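Local coordinates for protein PAN2-PAN3 deadenylation complex catalytic subunit pan2 (Neurospora crassa, PDB 4CZW) that forms the catalytic subunit of the Pan2-Pan3 complex, which shortens mRNA poly(A) tails to release 5'-AMP, and here comprises its ubiquitin-protease-like scaffold and exonuclease domains, at residues F140-I145 with P264-L269; L54-Y59 with V389-V394; F164-P169 with V176-E181; T60-N65 with T157-T162. All blocks are in the same frame, centred on the assembly; numbering follows the deposited sequence.

Overall arrangement
All four contacts lie in the ubiquitin-protease-like part of the chain. Interaction 2 opens first, at 54-59, and closes only when strand 385-394 returns, so the other three fall within its span. Interaction 4 starts directly afterwards, at 60-65, and closes at 157-162. Before it does, interaction 1 has opened at 140-145, so the two cross. Interaction 1 closes at 264-269 and encloses the short loop of interaction 3, 164-169 with 176-181. Interactions 1 and 2 lay helices 130-149 and 51-58 on neighbouring strands of one mixed sheet. Interactions 4 and 3 join helix 158-163 and the loop after it to helices 61-71 and 172-180.

Interaction 1: F140-I145 with P264-L269; sequences FLFDKI and PAVLAL
Helix-on-sheet packing in the ubiquitin-protease-like scaffold domain brings Phe142 of helix 130-149 against Val266 and Ala268 of strand 266-270. Within 140-145 the benzyl group makes the whole contribution, and it touches with its far end. CZ of Phe142 lies 3.8 Å from CB of Ala268, which comes to the ring obliquely. CG1 of Val266 stands at the ring edge, near its plane, 4.2 Å from Phe142 CE2. That methyl is the branch anti to the valine's backbone N (chi1 175°), and it projects from the strand to the helix. Val266 and Ala268 alternate with Leu267, whose side chain leaves on the other side of the sheet to meet Phe392. Leu63 of helix 61-71 also packs on Phe142, while Met391 of the adjoining strand 385-394 touches both Val266 and Ala268. Shortening Phe142 to an alanine here would probably leave the Ala268 methyl and Val266 CG1 without their partner from this helix and open a gap between helix and sheet. With only carbon atoms meeting and all three residues buried, the attachment rests on dispersion and exclusion of water, and shape complementarity rather than polar pairing sets how the ring seats on the strand.

Interaction 2: L54-Y59 with V389-V394; sequences LQVMHY and VVMFQV
Apolar packing between Val56 of helix 51-58 and Met391 of strand 385-394 carries this contact, with Met57 adding a second touch. One methyl of Val56 does most of the work: CG1 lies 3.5 Å from CB of Met391 and 4.0 Å from its CG, so it rests along the root of the longer side chain. Met391, like Met57 a selenomethionine, leaves the strand with CG anti to the backbone N (chi1 -172°) and then bends at both chi2 and chi3. The double bend brings the terminal methyl CE back to the helix, 4.1 Å from CG of Met57, and the same CE is 4.1 Å from Val56 CG1. Thr60 and Val266 also pack on Met391, and Leu63, Leu85 and Phe89 on Met57, which places the contact among several helices.

Polar bonds lie beside this apolar patch. Tyr59 leaves the helical path, and the hydroxyl of Thr60 hydrogen-bonds to Val56 O, while Arg64 NE does so to His58 O; both tie the helix end to the start of helix 61-71. On the strand, Gln393 NE2 hydrogen-bonds to Asn398 OD1.

Backbone bonds fix the strand itself, joining Val390 to Leu269 and Phe392 to Leu267 on one side and Val389 to Val329 on the other. A helix packed on the face of a mixed sheet in this way is consistent with the papain-like fold of ubiquitin-specific proteases, kept here in a domain predicted to be catalytically inactive.

Interaction 3: F164-P169 with V176-E181; sequences FKLNQP and VKRLLE
Arg178, on helix 172-180, reaches over the ring of Phe164 with an extended chain, CG anti to the backbone N (chi1 -174°). Beyond CB, its CG skirts the rim of the ring, 4.0 Å from CZ of Phe164. Arg178 CD sits over the face, 3.7 Å from the ring centroid, in a CH-pi contact 13° off the normal. Arg178 NE follows over the same face, 3.5 Å from Phe164 CD1. The guanidinium lies almost parallel to the ring, with planes 6° apart, in a stacked cation-pi pair, and its CZ is 3.4 Å from Phe164 CG. Phe164 and Leu166 flank Lys165, which with its positive phi is the C-prime residue of the Schellman motif that ends helix 158-163: Leu166 N reaches Arg161 O and Lys165 N reaches Thr162 O. At the tip, Arg178 NH1 passes beyond the ring, 3.4 Å from Phe164 CB, and Arg178 NH2 lies 3.7 Å from Phe164 CD1. CD2 of Leu166 meets the guanidinium edge, 4.1 Å from Arg178 NH1. A serine in place of Phe164 would probably leave the guanidinium without its flat support and free to swing. At the ring edge, near its plane, CZ of Phe164 touches CD2 of Leu179 at 3.9 Å.

Interaction 4: T60-N65 with T157-T162; sequences TPLLRN and TELERT
Leu159 and Glu160 of helix 158-163 face Leu62 and Asn65 of helix 61-71 in a roughly antiparallel helix pair of the ubiquitin-protease-like domain. The two short segments run at 148° to each other, their axes 11.3 Å apart at closest approach. Helix 61-71 carries, farther along, the zinc ligand His70.

Thr157 precedes the second helix, and the first turn opens with Glu158, whose carboxylate turns from the interface to form a salt bridge with Arg161.

Leu159 points into the contact, with CG anti to its backbone N (chi1 -170°), and its two methyls meet different partners. CD2 meets CD2 of Leu62 at 3.8 Å, whereas CD1 lies alongside the amide of Asn65, 3.7 Å from its OD1. That oxygen is engaged by Gln69 NE2, so the amide has a polar partner on its own helix while a methyl packs against it.

Glu160 bends at chi2 to bring its carboxylate across to the same asparagine, and a water joins the two helices there. The water donates to Leu62 O at 2.9 Å and to Glu160 OE2 at 2.8 Å, and accepts from Asn65 ND2 at 3.0 Å, linking three polar groups of buried residues.

Arg161 also sends NH1 to Asn167 O in a weak bond. At Thr162, OG1 donates to Glu158 O at 3.0 Å, and the threonine's backbone N reaches that same oxygen from the opposite face of the carbonyl plane.

Interaction 1: F140-I145 with P264-L269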
loop_
_atom_site.group_PDB
_atom_site.type_symbol
_atom_site.label_atom_id
_atom_site.label_comp_id
_atom_site.label_asym_id
_atom_site.label_seq_id
_atom_site.Cartn_x
_atom_site.Cartn_y
_atom_site.Cartn_z
ATOM N N PHE A 140 -3.420 4.479 13.611
ATOM C CA PHE A 140 -3.432 3.025 13.742
ATOM C C PHE A 140 -2.295 2.381 12.954
ATOM O O PHE A 140 -1.617 1.483 13.453
ATOM C CB PHE A 140 -4.777 2.460 13.278
ATOM C CG PHE A 140 -4.935 0.985 13.521
ATOM C CD1 PHE A 140 -5.282 0.509 14.774
ATOM C CD2 PHE A 140 -4.748 0.075 12.493
ATOM C CE1 PHE A 140 -5.433 -0.846 15.001
ATOM C CE2 PHE A 140 -4.898 -1.282 12.714
ATOM C CZ PHE A 140 -5.241 -1.743 13.969
ATOM N N LEU A 141 -2.090 2.844 11.724
ATOM C CA LEU A 141 -1.049 2.292 10.864
ATOM C C LEU A 141 0.349 2.586 11.393
ATOM O O LEU A 141 1.176 1.682 11.499
ATOM C CB LEU A 141 -1.185 2.832 9.438
ATOM C CG LEU A 141 -2.162 2.085 8.528
ATOM C CD1 LEU A 141 -2.157 2.683 7.132
ATOM C CD2 LEU A 141 -1.813 0.607 8.482
ATOM N N PHE A 142 0.608 3.849 11.722
ATOM C CA PHE A 142 1.912 4.261 12.231
ATOM C C PHE A 142 2.303 3.490 13.488
ATOM O O PHE A 142 3.481 3.216 13.715
ATOM C CB PHE A 142 1.926 5.764 12.515
ATOM C CG PHE A 142 2.354 6.599 11.341
ATOM C CD1 PHE A 142 1.607 6.613 10.175
ATOM C CD2 PHE A 142 3.501 7.374 11.407
ATOM C CE1 PHE A 142 1.998 7.379 9.094
ATOM C CE2 PHE A 142 3.896 8.142 10.329
ATOM C CZ PHE A 142 3.144 8.145 9.172
ATOM N N ASP A 143 1.310 3.139 14.298
ATOM C CA ASP A 143 1.548 2.366 15.510
ATOM C C ASP A 143 1.834 0.905 15.179
ATOM O O ASP A 143 2.763 0.307 15.720
ATOM C CB ASP A 143 0.350 2.466 16.455
ATOM C CG ASP A 143 0.547 1.671 17.732
ATOM O OD1 ASP A 143 1.706 1.541 18.182
ATOM O OD2 ASP A 143 -0.457 1.174 18.285
ATOM N N LYS A 144 1.035 0.339 14.281
ATOM C CA LYS A 144 1.154 -1.070 13.931
ATOM C C LYS A 144 2.439 -1.378 13.166
ATOM O O LYS A 144 3.128 -2.349 13.471
ATOM C CB LYS A 144 -0.061 -1.518 13.112
ATOM C CG LYS A 144 -1.316 -1.724 13.944
ATOM C CD LYS A 144 -1.107 -2.819 14.977
ATOM C CE LYS A 144 -2.346 -3.031 15.832
ATOM N NZ LYS A 144 -2.126 -4.089 16.858
ATOM N N ILE A 145 2.761 -0.551 12.178
ATOM C CA ILE A 145 3.945 -0.792 11.360
ATOM C C ILE A 145 5.227 -0.518 12.138
ATOM O O ILE A 145 6.301 -0.985 11.761
ATOM C CB ILE A 145 3.937 0.064 10.075
ATOM C CG1 ILE A 145 4.158 1.543 10.405
ATOM C CG2 ILE A 145 2.639 -0.139 9.311
ATOM C CD1 ILE A 145 4.241 2.432 9.185
ATOM N N PRO A 264 10.220 13.416 14.659
ATOM C CA PRO A 264 10.379 12.286 13.736
ATOM C C PRO A 264 10.851 12.711 12.348
ATOM O O PRO A 264 10.609 13.843 11.930
ATOM C CB PRO A 264 8.971 11.689 13.670
ATOM C CG PRO A 264 8.068 12.827 13.991
ATOM C CD PRO A 264 8.808 13.642 15.012
ATOM N N ALA A 265 11.525 11.802 11.648
ATOM C CA ALA A 265 11.966 12.054 10.281
ATOM C C ALA A 265 10.761 12.156 9.353
ATOM O O ALA A 265 10.777 12.903 8.374
ATOM C CB ALA A 265 12.911 10.959 9.816
ATOM N N VAL A 266 9.720 11.393 9.669
ATOM C CA VAL A 266 8.450 11.480 8.958
ATOM C C VAL A 266 7.416 12.163 9.846
ATOM O O VAL A 266 7.056 11.648 10.905
ATOM C CB VAL A 266 7.933 10.093 8.535
ATOM C CG1 VAL A 266 6.556 10.213 7.900
ATOM C CG2 VAL A 266 8.910 9.430 7.580
ATOM N N LEU A 267 6.943 13.326 9.413
ATOM C CA LEU A 267 6.044 14.132 10.230
ATOM C C LEU A 267 4.603 14.082 9.728
ATOM O O LEU A 267 4.218 14.841 8.838
ATOM C CB LEU A 267 6.532 15.582 10.274
ATOM C CG LEU A 267 5.815 16.523 11.244
ATOM C CD1 LEU A 267 5.974 16.039 12.676
ATOM C CD2 LEU A 267 6.335 17.945 11.095
ATOM N N ALA A 268 3.811 13.183 10.306
ATOM C CA ALA A 268 2.394 13.082 9.975
ATOM C C ALA A 268 1.575 14.005 10.872
ATOM O O ALA A 268 1.759 14.022 12.090
ATOM C CB ALA A 268 1.916 11.645 10.109
ATOM N N LEU A 269 0.670 14.771 10.269
ATOM C CA LEU A 269 -0.087 15.775 11.009
ATOM C C LEU A 269 -1.590 15.698 10.748
ATOM O O LEU A 269 -2.031 15.673 9.600
ATOM C CB LEU A 269 0.419 17.176 10.658
ATOM C CG LEU A 269 1.894 17.470 10.934
ATOM C CD1 LEU A 269 2.270 18.850 10.416
ATOM C CD2 LEU A 269 2.195 17.350 12.420
#

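Interaction 2: L54-Y59 with V389-V394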
loop_
_atom_site.group_PDB
_atom_site.type_symbol
_atom_site.label_atom_id
_atom_site.label_comp_id
_atom_site.label_asym_id
_atom_site.label_seq_id
_atom_site.Cartn_x
_atom_site.Cartn_y
_atom_site.Cartn_z
ATOM N N LEU A 54 -2.847 5.840 1.540
ATOM C CA LEU A 54 -1.882 4.915 0.955
ATOM C C LEU A 54 -1.032 5.600 -0.111
ATOM O O LEU A 54 0.164 5.337 -0.224
ATOM C CB LEU A 54 -2.599 3.701 0.359
ATOM C CG LEU A 54 -3.304 2.770 1.349
ATOM C CD1 LEU A 54 -4.056 1.672 0.614
ATOM C CD2 LEU A 54 -2.306 2.174 2.330
ATOM N N GLN A 55 -1.659 6.481 -0.887
ATOM C CA GLN A 55 -0.956 7.227 -1.924
ATOM C C GLN A 55 0.076 8.167 -1.316
ATOM O O GLN A 55 1.234 8.186 -1.729
ATOM C CB GLN A 55 -1.943 8.026 -2.781
ATOM C CG GLN A 55 -2.888 7.180 -3.622
ATOM C CD GLN A 55 -2.230 6.613 -4.867
ATOM O OE1 GLN A 55 -1.020 6.735 -5.057
ATOM N NE2 GLN A 55 -3.030 5.992 -5.726
ATOM N N VAL A 56 -0.359 8.946 -0.329
ATOM C CA VAL A 56 0.503 9.916 0.334
ATOM C C VAL A 56 1.703 9.236 0.993
ATOM O O VAL A 56 2.829 9.725 0.907
ATOM C CB VAL A 56 -0.279 10.722 1.393
ATOM C CG1 VAL A 56 0.653 11.620 2.176
ATOM C CG2 VAL A 56 -1.371 11.547 0.729
HETATM N N MSE A 57 1.456 8.099 1.636
HETATM C CA MSE A 57 2.521 7.338 2.280
HETATM C C MSE A 57 3.487 6.740 1.260
HETATM O O MSE A 57 4.690 6.660 1.508
HETATM C CB MSE A 57 1.936 6.225 3.150
HETATM C CG MSE A 57 1.168 6.713 4.366
HETATM SE SE MSE A 57 0.485 5.237 5.440
HETATM C CE MSE A 57 2.183 4.410 5.922
ATOM N N HIS A 58 2.954 6.322 0.116
ATOM C CA HIS A 58 3.756 5.673 -0.919
ATOM C C HIS A 58 4.806 6.607 -1.509
ATOM O O HIS A 58 5.923 6.186 -1.811
ATOM C CB HIS A 58 2.860 5.140 -2.038
ATOM C CG HIS A 58 3.618 4.633 -3.225
ATOM N ND1 HIS A 58 3.681 5.319 -4.417
ATOM C CD2 HIS A 58 4.358 3.511 -3.398
ATOM C CE1 HIS A 58 4.420 4.640 -5.277
ATOM N NE2 HIS A 58 4.843 3.538 -4.682
ATOM N N TYR A 59 4.442 7.874 -1.677
ATOM C CA TYR A 59 5.363 8.854 -2.237
ATOM C C TYR A 59 6.139 9.565 -1.136
ATOM O O TYR A 59 6.713 10.632 -1.352
ATOM C CB TYR A 59 4.609 9.857 -3.110
ATOM C CG TYR A 59 4.043 9.233 -4.366
ATOM C CD1 TYR A 59 4.839 9.049 -5.489
ATOM C CD2 TYR A 59 2.721 8.815 -4.424
ATOM C CE1 TYR A 59 4.332 8.472 -6.638
ATOM C CE2 TYR A 59 2.204 8.238 -5.570
ATOM C CZ TYR A 59 3.014 8.069 -6.673
ATOM O OH TYR A 59 2.504 7.495 -7.815
ATOM N N VAL A 389 -5.189 15.097 6.640
ATOM C CA VAL A 389 -3.865 14.652 7.057
ATOM C C VAL A 389 -2.788 15.310 6.199
ATOM O O VAL A 389 -2.869 15.299 4.970
ATOM C CB VAL A 389 -3.724 13.119 6.967
ATOM C CG1 VAL A 389 -2.365 12.679 7.493
ATOM C CG2 VAL A 389 -4.842 12.435 7.737
ATOM N N VAL A 390 -1.786 15.887 6.853
ATOM C CA VAL A 390 -0.685 16.541 6.154
ATOM C C VAL A 390 0.622 15.802 6.427
ATOM O O VAL A 390 0.951 15.516 7.578
ATOM C CB VAL A 390 -0.549 18.015 6.576
ATOM C CG1 VAL A 390 0.625 18.666 5.869
ATOM C CG2 VAL A 390 -1.835 18.768 6.276
HETATM N N MSE A 391 1.366 15.496 5.368
HETATM C CA MSE A 391 2.567 14.677 5.496
HETATM C C MSE A 391 3.848 15.431 5.153
HETATM O O MSE A 391 4.028 15.898 4.029
HETATM C CB MSE A 391 2.454 13.440 4.603
HETATM C CG MSE A 391 3.558 12.416 4.810
HETATM SE SE MSE A 391 3.338 11.390 6.454
HETATM C CE MSE A 391 1.683 10.455 6.015
ATOM N N PHE A 392 4.739 15.537 6.135
ATOM C CA PHE A 392 6.065 16.103 5.919
ATOM C C PHE A 392 7.137 15.041 6.129
ATOM O O PHE A 392 6.955 14.110 6.914
ATOM C CB PHE A 392 6.322 17.281 6.864
ATOM C CG PHE A 392 5.624 18.550 6.469
ATOM C CD1 PHE A 392 6.214 19.434 5.579
ATOM C CD2 PHE A 392 4.388 18.869 7.002
ATOM C CE1 PHE A 392 5.578 20.606 5.220
ATOM C CE2 PHE A 392 3.747 20.043 6.647
ATOM C CZ PHE A 392 4.342 20.910 5.754
ATOM N N GLN A 393 8.252 15.182 5.421
ATOM C CA GLN A 393 9.430 14.372 5.695
ATOM C C GLN A 393 10.664 15.254 5.576
ATOM O O GLN A 393 10.618 16.308 4.941
ATOM C CB GLN A 393 9.525 13.175 4.743
ATOM C CG GLN A 393 10.191 13.478 3.411
ATOM C CD GLN A 393 10.740 12.231 2.741
ATOM O OE1 GLN A 393 10.484 11.112 3.184
ATOM N NE2 GLN A 393 11.506 12.422 1.674
ATOM N N VAL A 394 11.761 14.829 6.195
ATOM C CA VAL A 394 12.998 15.598 6.154
ATOM C C VAL A 394 13.487 15.743 4.713
ATOM O O VAL A 394 13.499 14.777 3.950
ATOM C CB VAL A 394 14.095 14.955 7.029
ATOM C CG1 VAL A 394 13.758 15.128 8.501
ATOM C CG2 VAL A 394 14.263 13.482 6.697
#

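Interaction 3: F164-P169 with V176-E181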
loop_
_atom_site.group_PDB
_atom_site.type_symbol
_atom_site.label_atom_id
_atom_site.label_comp_id
_atom_site.label_asym_id
_atom_site.label_seq_id
_atom_site.Cartn_x
_atom_site.Cartn_y
_atom_site.Cartn_z
ATOM N N PHE A 164 21.020 9.671 8.505
ATOM C CA PHE A 164 21.291 10.178 9.844
ATOM C C PHE A 164 22.790 10.272 10.113
ATOM O O PHE A 164 23.210 10.577 11.231
ATOM C CB PHE A 164 20.612 9.292 10.889
ATOM C CG PHE A 164 19.116 9.245 10.761
ATOM C CD1 PHE A 164 18.406 10.370 10.370
ATOM C CD2 PHE A 164 18.420 8.076 11.018
ATOM C CE1 PHE A 164 17.030 10.330 10.247
ATOM C CE2 PHE A 164 17.043 8.030 10.896
ATOM C CZ PHE A 164 16.347 9.160 10.509
ATOM N N LYS A 165 23.584 10.010 9.077
ATOM C CA LYS A 165 25.041 10.122 9.131
ATOM C C LYS A 165 25.656 9.314 10.269
ATOM O O LYS A 165 26.615 9.750 10.907
ATOM C CB LYS A 165 25.455 11.591 9.246
ATOM C CG LYS A 165 25.114 12.417 8.017
ATOM C CD LYS A 165 25.502 13.876 8.194
ATOM C CE LYS A 165 25.180 14.681 6.945
ATOM N NZ LYS A 165 25.494 16.125 7.115
ATOM N N LEU A 166 25.095 8.136 10.516
ATOM C CA LEU A 166 25.621 7.231 11.529
ATOM C C LEU A 166 26.831 6.479 10.985
ATOM O O LEU A 166 26.962 6.294 9.775
ATOM C CB LEU A 166 24.541 6.248 11.980
ATOM C CG LEU A 166 23.233 6.861 12.484
ATOM C CD1 LEU A 166 22.139 5.811 12.543
ATOM C CD2 LEU A 166 23.432 7.504 13.847
ATOM N N ASN A 167 27.717 6.054 11.879
ATOM C CA ASN A 167 28.892 5.289 11.478
ATOM C C ASN A 167 28.595 3.794 11.456
ATOM O O ASN A 167 28.842 3.115 10.460
ATOM C CB ASN A 167 30.066 5.581 12.413
ATOM C CG ASN A 167 30.494 7.035 12.375
ATOM O OD1 ASN A 167 30.325 7.717 11.364
ATOM N ND2 ASN A 167 31.051 7.517 13.479
ATOM N N GLN A 168 28.064 3.291 12.566
ATOM C CA GLN A 168 27.672 1.893 12.671
ATOM C C GLN A 168 26.193 1.736 12.326
ATOM O O GLN A 168 25.405 2.654 12.552
ATOM C CB GLN A 168 27.954 1.364 14.078
ATOM C CG GLN A 168 29.410 1.478 14.502
ATOM C CD GLN A 168 29.633 1.059 15.941
ATOM O OE1 GLN A 168 28.685 0.748 16.663
ATOM N NE2 GLN A 168 30.890 1.049 16.368
ATOM N N PRO A 169 25.813 0.574 11.770
ATOM C CA PRO A 169 24.407 0.325 11.431
ATOM C C PRO A 169 23.505 0.336 12.662
ATOM O O PRO A 169 23.778 -0.380 13.627
ATOM C CB PRO A 169 24.439 -1.065 10.785
ATOM C CG PRO A 169 25.696 -1.694 11.287
ATOM C CD PRO A 169 26.674 -0.569 11.418
ATOM N N VAL A 176 13.263 2.992 14.041
ATOM C CA VAL A 176 11.843 3.211 13.789
ATOM C C VAL A 176 11.292 4.299 14.713
ATOM O O VAL A 176 10.294 4.950 14.402
ATOM C CB VAL A 176 11.028 1.906 13.964
ATOM C CG1 VAL A 176 10.967 1.493 15.429
ATOM C CG2 VAL A 176 9.627 2.061 13.388
ATOM N N LYS A 177 11.963 4.504 15.842
ATOM C CA LYS A 177 11.568 5.532 16.794
ATOM C C LYS A 177 11.946 6.915 16.273
ATOM O O LYS A 177 11.178 7.869 16.396
ATOM C CB LYS A 177 12.217 5.275 18.155
ATOM C CG LYS A 177 11.733 6.188 19.266
ATOM C CD LYS A 177 12.314 5.768 20.607
ATOM C CE LYS A 177 11.812 6.658 21.730
ATOM N NZ LYS A 177 12.202 8.079 21.523
ATOM N N ARG A 178 13.130 7.012 15.681
ATOM C CA ARG A 178 13.612 8.272 15.125
ATOM C C ARG A 178 12.848 8.633 13.851
ATOM O O ARG A 178 12.792 9.798 13.454
ATOM C CB ARG A 178 15.116 8.184 14.843
ATOM C CG ARG A 178 15.758 9.491 14.404
ATOM C CD ARG A 178 17.271 9.362 14.316
ATOM N NE ARG A 178 17.901 10.603 13.875
ATOM C CZ ARG A 178 19.215 10.799 13.832
ATOM N NH1 ARG A 178 20.045 9.835 14.208
ATOM N NH2 ARG A 178 19.701 11.960 13.415
ATOM N N LEU A 179 12.248 7.626 13.224
ATOM C CA LEU A 179 11.547 7.814 11.958
ATOM C C LEU A 179 10.098 8.264 12.134
ATOM O O LEU A 179 9.605 9.092 11.367
ATOM C CB LEU A 179 11.587 6.520 11.140
ATOM C CG LEU A 179 12.931 6.149 10.511
ATOM C CD1 LEU A 179 12.937 4.692 10.075
ATOM C CD2 LEU A 179 13.238 7.060 9.333
ATOM N N LEU A 180 9.418 7.723 13.140
ATOM C CA LEU A 180 7.980 7.943 13.276
ATOM C C LEU A 180 7.569 8.632 14.577
ATOM O O LEU A 180 6.527 9.286 14.630
ATOM C CB LEU A 180 7.238 6.609 13.158
ATOM C CG LEU A 180 7.505 5.774 11.903
ATOM C CD1 LEU A 180 6.656 4.512 11.910
ATOM C CD2 LEU A 180 7.256 6.590 10.642
ATOM N N GLU A 181 8.379 8.492 15.622
ATOM C CA GLU A 181 7.991 8.993 16.939
ATOM C C GLU A 181 8.500 10.395 17.251
ATOM O O GLU A 181 9.576 10.798 16.807
ATOM C CB GLU A 181 8.477 8.042 18.037
ATOM C CG GLU A 181 7.758 6.711 18.081
ATOM C CD GLU A 181 8.016 5.963 19.373
ATOM O OE1 GLU A 181 8.468 6.601 20.348
ATOM O OE2 GLU A 181 7.769 4.740 19.417
#

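Interaction 4: T60-N65 with T157-T162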
loop_
_atom_site.group_PDB
_atom_site.type_symbol
_atom_site.label_atom_id
_atom_site.label_comp_id
_atom_site.label_asym_id
_atom_site.label_seq_id
_atom_site.Cartn_x
_atom_site.Cartn_y
_atom_site.Cartn_z
ATOM N N THR A 60 6.140 8.959 0.046
ATOM C CA THR A 60 7.009 9.379 1.135
ATOM C C THR A 60 8.168 8.393 1.219
ATOM O O THR A 60 8.026 7.321 1.807
ATOM C CB THR A 60 6.263 9.436 2.482
ATOM O OG1 THR A 60 5.072 10.221 2.342
ATOM C CG2 THR A 60 7.148 10.047 3.559
ATOM N N PRO A 61 9.313 8.754 0.616
ATOM C CA PRO A 61 10.493 7.896 0.433
ATOM C C PRO A 61 10.879 7.079 1.664
ATOM O O PRO A 61 11.194 5.896 1.535
ATOM C CB PRO A 61 11.595 8.902 0.092
ATOM C CG PRO A 61 10.874 9.996 -0.607
ATOM C CD PRO A 61 9.539 10.108 0.080
ATOM N N LEU A 62 10.846 7.700 2.839
ATOM C CA LEU A 62 11.207 7.010 4.071
ATOM C C LEU A 62 10.181 5.945 4.444
ATOM O O LEU A 62 10.529 4.917 5.021
ATOM C CB LEU A 62 11.363 8.008 5.218
ATOM C CG LEU A 62 12.595 8.909 5.142
ATOM C CD1 LEU A 62 12.628 9.870 6.316
ATOM C CD2 LEU A 62 13.862 8.069 5.094
ATOM N N LEU A 63 8.919 6.193 4.110
ATOM C CA LEU A 63 7.855 5.240 4.404
ATOM C C LEU A 63 7.854 4.074 3.421
ATOM O O LEU A 63 7.656 2.925 3.815
ATOM C CB LEU A 63 6.490 5.932 4.393
ATOM C CG LEU A 63 6.198 6.888 5.551
ATOM C CD1 LEU A 63 4.785 7.436 5.450
ATOM C CD2 LEU A 63 6.412 6.185 6.881
ATOM N N ARG A 64 8.076 4.371 2.142
ATOM C CA ARG A 64 8.075 3.339 1.110
ATOM C C ARG A 64 9.241 2.373 1.302
ATOM O O ARG A 64 9.072 1.158 1.207
ATOM C CB ARG A 64 8.135 3.959 -0.290
ATOM C CG ARG A 64 7.903 2.948 -1.407
ATOM C CD ARG A 64 8.476 3.408 -2.741
ATOM N NE ARG A 64 7.722 4.502 -3.345
ATOM C CZ ARG A 64 8.003 5.034 -4.532
ATOM N NH1 ARG A 64 9.022 4.570 -5.244
ATOM N NH2 ARG A 64 7.267 6.028 -5.010
ATOM N N ASN A 65 10.421 2.922 1.574
ATOM C CA ASN A 65 11.600 2.106 1.832
ATOM C C ASN A 65 11.410 1.233 3.067
ATOM O O ASN A 65 11.701 0.039 3.045
ATOM C CB ASN A 65 12.837 2.992 1.996
ATOM C CG ASN A 65 14.092 2.193 2.289
ATOM O OD1 ASN A 65 14.724 1.654 1.382
ATOM N ND2 ASN A 65 14.459 2.117 3.563
ATOM N N THR A 157 19.249 -1.253 6.596
ATOM C CA THR A 157 19.034 0.044 7.221
ATOM C C THR A 157 20.092 1.018 6.722
ATOM O O THR A 157 20.431 1.989 7.397
ATOM C CB THR A 157 19.095 -0.040 8.759
ATOM O OG1 THR A 157 20.399 -0.472 9.167
ATOM C CG2 THR A 157 18.055 -1.019 9.282
ATOM N N GLU A 158 20.609 0.741 5.527
ATOM C CA GLU A 158 21.706 1.511 4.952
ATOM C C GLU A 158 21.283 2.928 4.577
ATOM O O GLU A 158 22.064 3.872 4.707
ATOM C CB GLU A 158 22.267 0.791 3.723
ATOM C CG GLU A 158 23.528 1.415 3.151
ATOM C CD GLU A 158 24.720 1.280 4.079
ATOM O OE1 GLU A 158 24.719 0.362 4.927
ATOM O OE2 GLU A 158 25.661 2.093 3.960
ATOM N N LEU A 159 20.047 3.071 4.105
ATOM C CA LEU A 159 19.515 4.375 3.727
ATOM C C LEU A 159 19.448 5.294 4.941
ATOM O O LEU A 159 19.911 6.433 4.898
ATOM C CB LEU A 159 18.127 4.226 3.093
ATOM C CG LEU A 159 17.469 5.432 2.410
ATOM C CD1 LEU A 159 16.469 4.947 1.380
ATOM C CD2 LEU A 159 16.771 6.353 3.401
ATOM N N GLU A 160 18.864 4.786 6.020
ATOM C CA GLU A 160 18.681 5.567 7.236
ATOM C C GLU A 160 20.015 5.887 7.903
ATOM O O GLU A 160 20.189 6.964 8.475
ATOM C CB GLU A 160 17.772 4.823 8.214
ATOM C CG GLU A 160 16.374 4.520 7.686
ATOM C CD GLU A 160 16.311 3.238 6.873
ATOM O OE1 GLU A 160 17.370 2.773 6.401
ATOM O OE2 GLU A 160 15.200 2.692 6.708
ATOM N N ARG A 161 20.953 4.947 7.828
ATOM C CA ARG A 161 22.280 5.140 8.400
ATOM C C ARG A 161 23.007 6.278 7.692
ATOM O O ARG A 161 23.650 7.111 8.331
ATOM C CB ARG A 161 23.101 3.853 8.307
ATOM C CG ARG A 161 24.428 3.911 9.045
ATOM C CD ARG A 161 25.336 2.761 8.643
ATOM N NE ARG A 161 25.714 2.842 7.235
ATOM C CZ ARG A 161 26.743 3.549 6.777
ATOM N NH1 ARG A 161 27.500 4.242 7.617
ATOM N NH2 ARG A 161 27.014 3.566 5.479
ATOM N N THR A 162 22.896 6.304 6.369
ATOM C CA THR A 162 23.494 7.363 5.564
ATOM C C THR A 162 22.782 8.689 5.809
ATOM O O THR A 162 23.420 9.734 5.938
ATOM C CB THR A 162 23.443 7.022 4.062
ATOM O OG1 THR A 162 24.158 5.804 3.821
ATOM C CG2 THR A 162 24.061 8.139 3.234
HETATM O O HOH W 1 13.356 4.281 5.401
#